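Local coordinates for pesticidal crystal protein Cry4Aa (Bacillus thuringiensis, PDB 2C9K) that kills mosquito larvae by binding to midgut epithelial cells and promoting their colloid-osmotic lysis, acting as a pore-forming toxin, at residues I263-K275 with V359-I373. Residues are numbered along the deposited sequence; the frame is centred on the assembly and turned at random.
Sequences IYQVLNFEESPYK and VISLDNKYLNDYNNI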
# COMPACT_ATOMS: atom_id res chain seq x y z
N ILE A 263 -1.84 -0.79 -7.16
CA ILE A 263 -0.96 0.11 -7.90
C ILE A 263 -0.86 -0.49 -9.30
O ILE A 263 -1.03 -1.69 -9.47
CB ILE A 263 0.43 0.26 -7.24
CG1 ILE A 263 1.14 -1.08 -7.16
CG2 ILE A 263 0.27 0.92 -5.87
CD1 ILE A 263 2.54 -0.97 -6.56
N TYR A 264 -0.60 0.35 -10.30
CA TYR A 264 -0.57 -0.11 -11.68
C TYR A 264 0.70 0.21 -12.45
O TYR A 264 1.34 1.24 -12.22
CB TYR A 264 -1.75 0.48 -12.46
CG TYR A 264 -3.10 0.43 -11.77
CD1 TYR A 264 -3.39 1.26 -10.70
CD2 TYR A 264 -4.09 -0.47 -12.19
CE1 TYR A 264 -4.63 1.22 -10.06
CE2 TYR A 264 -5.33 -0.52 -11.56
CZ TYR A 264 -5.59 0.33 -10.50
OH TYR A 264 -6.82 0.29 -9.86
N GLN A 265 1.03 -0.68 -13.38
CA GLN A 265 2.18 -0.50 -14.26
C GLN A 265 1.52 -0.56 -15.63
O GLN A 265 0.57 -1.32 -15.83
CB GLN A 265 3.18 -1.65 -14.06
CG GLN A 265 3.80 -1.70 -12.66
CD GLN A 265 4.80 -2.85 -12.47
OE1 GLN A 265 4.60 -3.95 -12.97
NE2 GLN A 265 5.87 -2.59 -11.72
N VAL A 266 1.99 0.23 -16.60
CA VAL A 266 1.33 0.22 -17.90
C VAL A 266 2.16 -0.20 -19.12
O VAL A 266 3.38 -0.08 -19.13
CB VAL A 266 0.62 1.60 -18.16
CG1 VAL A 266 1.05 2.60 -17.11
CG2 VAL A 266 0.92 2.10 -19.56
N LEU A 267 1.46 -0.70 -20.13
CA LEU A 267 2.09 -1.16 -21.36
C LEU A 267 1.48 -0.48 -22.58
O LEU A 267 0.25 -0.30 -22.65
CB LEU A 267 1.93 -2.68 -21.49
CG LEU A 267 2.22 -3.35 -22.85
CD1 LEU A 267 3.69 -3.20 -23.23
CD2 LEU A 267 1.84 -4.81 -22.77
N ASN A 268 2.35 -0.12 -23.53
CA ASN A 268 1.99 0.53 -24.79
C ASN A 268 1.45 1.95 -24.69
O ASN A 268 0.69 2.40 -25.55
CB ASN A 268 0.99 -0.31 -25.58
CG ASN A 268 1.62 -1.57 -26.13
OD1 ASN A 268 2.83 -1.64 -26.36
ND2 ASN A 268 0.79 -2.58 -26.37
N PHE A 269 1.86 2.66 -23.65
CA PHE A 269 1.41 4.03 -23.45
C PHE A 269 1.91 4.96 -24.54
O PHE A 269 1.14 5.68 -25.19
CB PHE A 269 1.89 4.56 -22.11
CG PHE A 269 1.60 6.01 -21.91
CD1 PHE A 269 0.30 6.43 -21.63
CD2 PHE A 269 2.59 6.96 -22.09
CE1 PHE A 269 0.01 7.80 -21.53
CE2 PHE A 269 2.30 8.32 -21.99
CZ PHE A 269 1.01 8.74 -21.71
N GLU A 270 3.22 4.97 -24.73
CA GLU A 270 3.86 5.84 -25.70
C GLU A 270 3.53 5.58 -27.16
O GLU A 270 3.45 6.52 -27.95
CB GLU A 270 5.37 5.84 -25.48
CG GLU A 270 5.78 6.18 -24.04
CD GLU A 270 5.89 4.95 -23.11
OE1 GLU A 270 5.03 4.03 -23.19
OE2 GLU A 270 6.83 4.92 -22.28
N GLU A 271 3.32 4.33 -27.55
CA GLU A 271 3.03 4.04 -28.95
C GLU A 271 1.56 3.94 -29.29
O GLU A 271 1.20 3.46 -30.37
CB GLU A 271 3.78 2.79 -29.39
CG GLU A 271 5.28 3.03 -29.51
CD GLU A 271 5.99 1.98 -30.34
OE1 GLU A 271 7.18 2.19 -30.65
OE2 GLU A 271 5.35 0.96 -30.69
N SER A 272 0.72 4.41 -28.38
CA SER A 272 -0.73 4.42 -28.58
C SER A 272 -1.19 5.87 -28.50
O SER A 272 -0.54 6.69 -27.86
CB SER A 272 -1.41 3.60 -27.49
OG SER A 272 -0.93 2.26 -27.52
N PRO A 273 -2.31 6.20 -29.15
CA PRO A 273 -2.84 7.58 -29.15
C PRO A 273 -3.55 8.02 -27.88
O PRO A 273 -3.64 9.22 -27.60
CB PRO A 273 -3.78 7.58 -30.35
CG PRO A 273 -4.35 6.20 -30.28
CD PRO A 273 -3.12 5.34 -30.03
N TYR A 274 -4.07 7.07 -27.13
CA TYR A 274 -4.81 7.38 -25.91
C TYR A 274 -4.14 8.40 -25.00
O TYR A 274 -4.80 8.99 -24.13
CB TYR A 274 -5.08 6.08 -25.14
CG TYR A 274 -5.66 5.03 -26.04
CD1 TYR A 274 -4.86 3.98 -26.50
CD2 TYR A 274 -6.96 5.13 -26.52
CE1 TYR A 274 -5.36 3.06 -27.42
CE2 TYR A 274 -7.47 4.21 -27.44
CZ TYR A 274 -6.65 3.18 -27.89
OH TYR A 274 -7.13 2.27 -28.80
N LYS A 275 -2.85 8.63 -25.18
CA LYS A 275 -2.15 9.60 -24.36
C LYS A 275 -2.62 11.02 -24.67
O LYS A 275 -2.34 11.94 -23.91
CB LYS A 275 -0.64 9.48 -24.56
CG LYS A 275 -0.22 9.52 -26.02
CD LYS A 275 1.28 9.33 -26.16
CE LYS A 275 1.72 9.60 -27.59
NZ LYS A 275 3.17 9.31 -27.79
N VAL A 359 6.01 -10.20 -20.65
CA VAL A 359 5.06 -10.06 -21.74
C VAL A 359 5.72 -9.70 -23.06
O VAL A 359 6.64 -8.88 -23.11
CB VAL A 359 3.97 -9.01 -21.41
CG1 VAL A 359 3.40 -9.26 -20.03
CG2 VAL A 359 4.53 -7.61 -21.51
N ILE A 360 5.25 -10.36 -24.13
CA ILE A 360 5.74 -10.11 -25.47
C ILE A 360 4.55 -9.60 -26.27
O ILE A 360 3.57 -10.31 -26.47
CB ILE A 360 6.26 -11.39 -26.18
CG1 ILE A 360 7.48 -11.96 -25.44
CG2 ILE A 360 6.64 -11.06 -27.62
CD1 ILE A 360 7.15 -12.59 -24.10
N SER A 361 4.63 -8.35 -26.70
CA SER A 361 3.56 -7.74 -27.47
C SER A 361 4.08 -7.27 -28.82
O SER A 361 5.29 -7.12 -29.02
CB SER A 361 2.99 -6.57 -26.68
OG SER A 361 4.03 -5.71 -26.24
N LEU A 362 3.16 -7.04 -29.76
CA LEU A 362 3.54 -6.57 -31.08
C LEU A 362 4.00 -5.12 -30.99
O LEU A 362 3.46 -4.35 -30.20
CB LEU A 362 2.35 -6.70 -32.04
CG LEU A 362 1.87 -8.15 -32.24
CD1 LEU A 362 0.71 -8.18 -33.20
CD2 LEU A 362 3.01 -9.00 -32.78
N ASP A 363 5.02 -4.77 -31.77
CA ASP A 363 5.56 -3.42 -31.76
C ASP A 363 5.14 -2.65 -33.00
O ASP A 363 5.82 -2.67 -34.02
CB ASP A 363 7.08 -3.49 -31.65
CG ASP A 363 7.75 -2.15 -31.90
OD1 ASP A 363 7.19 -1.11 -31.48
OD2 ASP A 363 8.85 -2.15 -32.49
N ASN A 364 4.01 -1.96 -32.89
CA ASN A 364 3.43 -1.18 -33.98
C ASN A 364 4.31 -0.11 -34.61
O ASN A 364 3.92 0.50 -35.60
CB ASN A 364 2.12 -0.53 -33.53
CG ASN A 364 2.29 0.33 -32.29
OD1 ASN A 364 1.68 1.39 -32.17
ND2 ASN A 364 3.13 -0.12 -31.36
N LYS A 365 5.48 0.13 -34.04
CA LYS A 365 6.38 1.14 -34.60
C LYS A 365 5.62 2.46 -34.74
O LYS A 365 5.61 3.06 -35.81
CB LYS A 365 6.86 0.71 -35.98
CG LYS A 365 7.51 -0.66 -36.05
CD LYS A 365 8.87 -0.67 -35.38
CE LYS A 365 9.59 -1.98 -35.66
NZ LYS A 365 9.70 -2.24 -37.13
N TYR A 366 4.98 2.88 -33.65
CA TYR A 366 4.22 4.13 -33.62
C TYR A 366 3.21 4.29 -34.75
O TYR A 366 2.90 5.42 -35.14
CB TYR A 366 5.15 5.35 -33.61
CG TYR A 366 6.01 5.46 -32.37
CD1 TYR A 366 7.22 4.78 -32.28
CD2 TYR A 366 5.59 6.23 -31.28
CE1 TYR A 366 8.00 4.86 -31.14
CE2 TYR A 366 6.36 6.32 -30.13
CZ TYR A 366 7.57 5.63 -30.06
OH TYR A 366 8.36 5.70 -28.93
N LEU A 367 2.70 3.19 -35.28
CA LEU A 367 1.72 3.26 -36.36
C LEU A 367 0.36 2.77 -35.88
O LEU A 367 0.24 2.15 -34.82
CB LEU A 367 2.18 2.42 -37.55
CG LEU A 367 3.44 2.91 -38.26
CD1 LEU A 367 3.80 1.95 -39.38
CD2 LEU A 367 3.20 4.32 -38.81
N ASN A 368 -0.68 3.05 -36.66
CA ASN A 368 -2.00 2.59 -36.28
C ASN A 368 -2.08 1.11 -36.62
O ASN A 368 -2.80 0.71 -37.54
CB ASN A 368 -3.08 3.36 -37.01
CG ASN A 368 -4.46 2.90 -36.64
OD1 ASN A 368 -4.70 2.53 -35.49
ND2 ASN A 368 -5.37 2.92 -37.59
N ASP A 369 -1.33 0.31 -35.87
CA ASP A 369 -1.27 -1.13 -36.07
C ASP A 369 -1.29 -1.87 -34.72
O ASP A 369 -0.94 -1.31 -33.68
CB ASP A 369 0.01 -1.46 -36.85
CG ASP A 369 -0.21 -2.54 -37.88
OD1 ASP A 369 0.74 -2.79 -38.67
OD2 ASP A 369 -1.31 -3.14 -37.91
N TYR A 370 -1.68 -3.14 -34.73
CA TYR A 370 -1.78 -3.93 -33.50
C TYR A 370 -0.50 -3.98 -32.66
O TYR A 370 0.57 -4.25 -33.19
CB TYR A 370 -2.21 -5.37 -33.81
CG TYR A 370 -3.54 -5.51 -34.52
CD1 TYR A 370 -3.59 -5.89 -35.86
CD2 TYR A 370 -4.73 -5.24 -33.86
CE1 TYR A 370 -4.81 -5.99 -36.53
CE2 TYR A 370 -5.95 -5.34 -34.52
CZ TYR A 370 -5.99 -5.72 -35.86
OH TYR A 370 -7.20 -5.79 -36.52
N ASN A 371 -0.62 -3.71 -31.36
CA ASN A 371 0.53 -3.79 -30.46
C ASN A 371 0.14 -4.67 -29.27
O ASN A 371 0.70 -4.55 -28.17
CB ASN A 371 1.00 -2.40 -29.98
CG ASN A 371 -0.08 -1.60 -29.26
OD1 ASN A 371 0.18 -0.48 -28.83
ND2 ASN A 371 -1.28 -2.15 -29.15
N ASN A 372 -0.81 -5.56 -29.53
CA ASN A 372 -1.36 -6.51 -28.57
C ASN A 372 -0.34 -7.47 -27.95
O ASN A 372 0.79 -7.61 -28.42
CB ASN A 372 -2.42 -7.38 -29.24
CG ASN A 372 -3.59 -6.58 -29.73
OD1 ASN A 372 -3.43 -5.51 -30.33
ND2 ASN A 372 -4.79 -7.09 -29.49
N ILE A 373 -0.77 -8.13 -26.88
CA ILE A 373 0.05 -9.12 -26.19
C ILE A 373 -0.15 -10.43 -26.95
O ILE A 373 -1.28 -10.83 -27.23
CB ILE A 373 -0.41 -9.32 -24.72
CG1 ILE A 373 -0.18 -8.03 -23.92
CG2 ILE A 373 0.34 -10.47 -24.09
CD1 ILE A 373 -0.61 -8.13 -22.47
O HOH W 1 4.04 -3.55 -27.54
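Val359 packs against Leu267 in the middle domain of this three-domain delta-endotoxin, the three-sheet beta-prism. Strands 353-362 and 373-381 are antiparallel neighbours in one sheet, and the loop between them is the hairpin connection. Strand 262-267 belongs to a separate three-stranded sheet, where it pairs with strand 450-457. The contact therefore joins two sheets of the domain.

Val359 CG2 meets Leu267 CD2 tip to tip at 4.1 Å. Leu267 reaches it with CG turned anti to the backbone N (chi1 166°), and its other methyl, CD1, approaches Ser361 OG. Ser361 OG donates to a water 2.5 Å away. The water in turn donates to Asn268 OD1 and Leu362 O, bridging the two segments.

Asp363 OD1 lies 2.9 Å from Glu271 OE2 in the model, two like charges placed close together. Both are acceptors, and the two carboxylates are nearly coplanar. A type I' turn from Asn364 to Leu367 then presents Tyr366. Glu271 CG sits over one face of the Tyr366 ring, 3.4 Å from the ring centroid, in a CH-pi contact.

At the far end of the loop, the Asn371 amide stacks on that of Asn268, with planes 9° apart. Asn268 ND2 donates to Asn371 O at 2.7 Å, from above the carbonyl plane, with a bent N-H...O angle of 136°. Asn268 ND2 also donates to Gln449 O, and Asn268 O accepts from Ser272 OG. Ile373 adds a second apolar contact to Leu267, with Ile373 CG1 4.0 Å from Leu267 CD2.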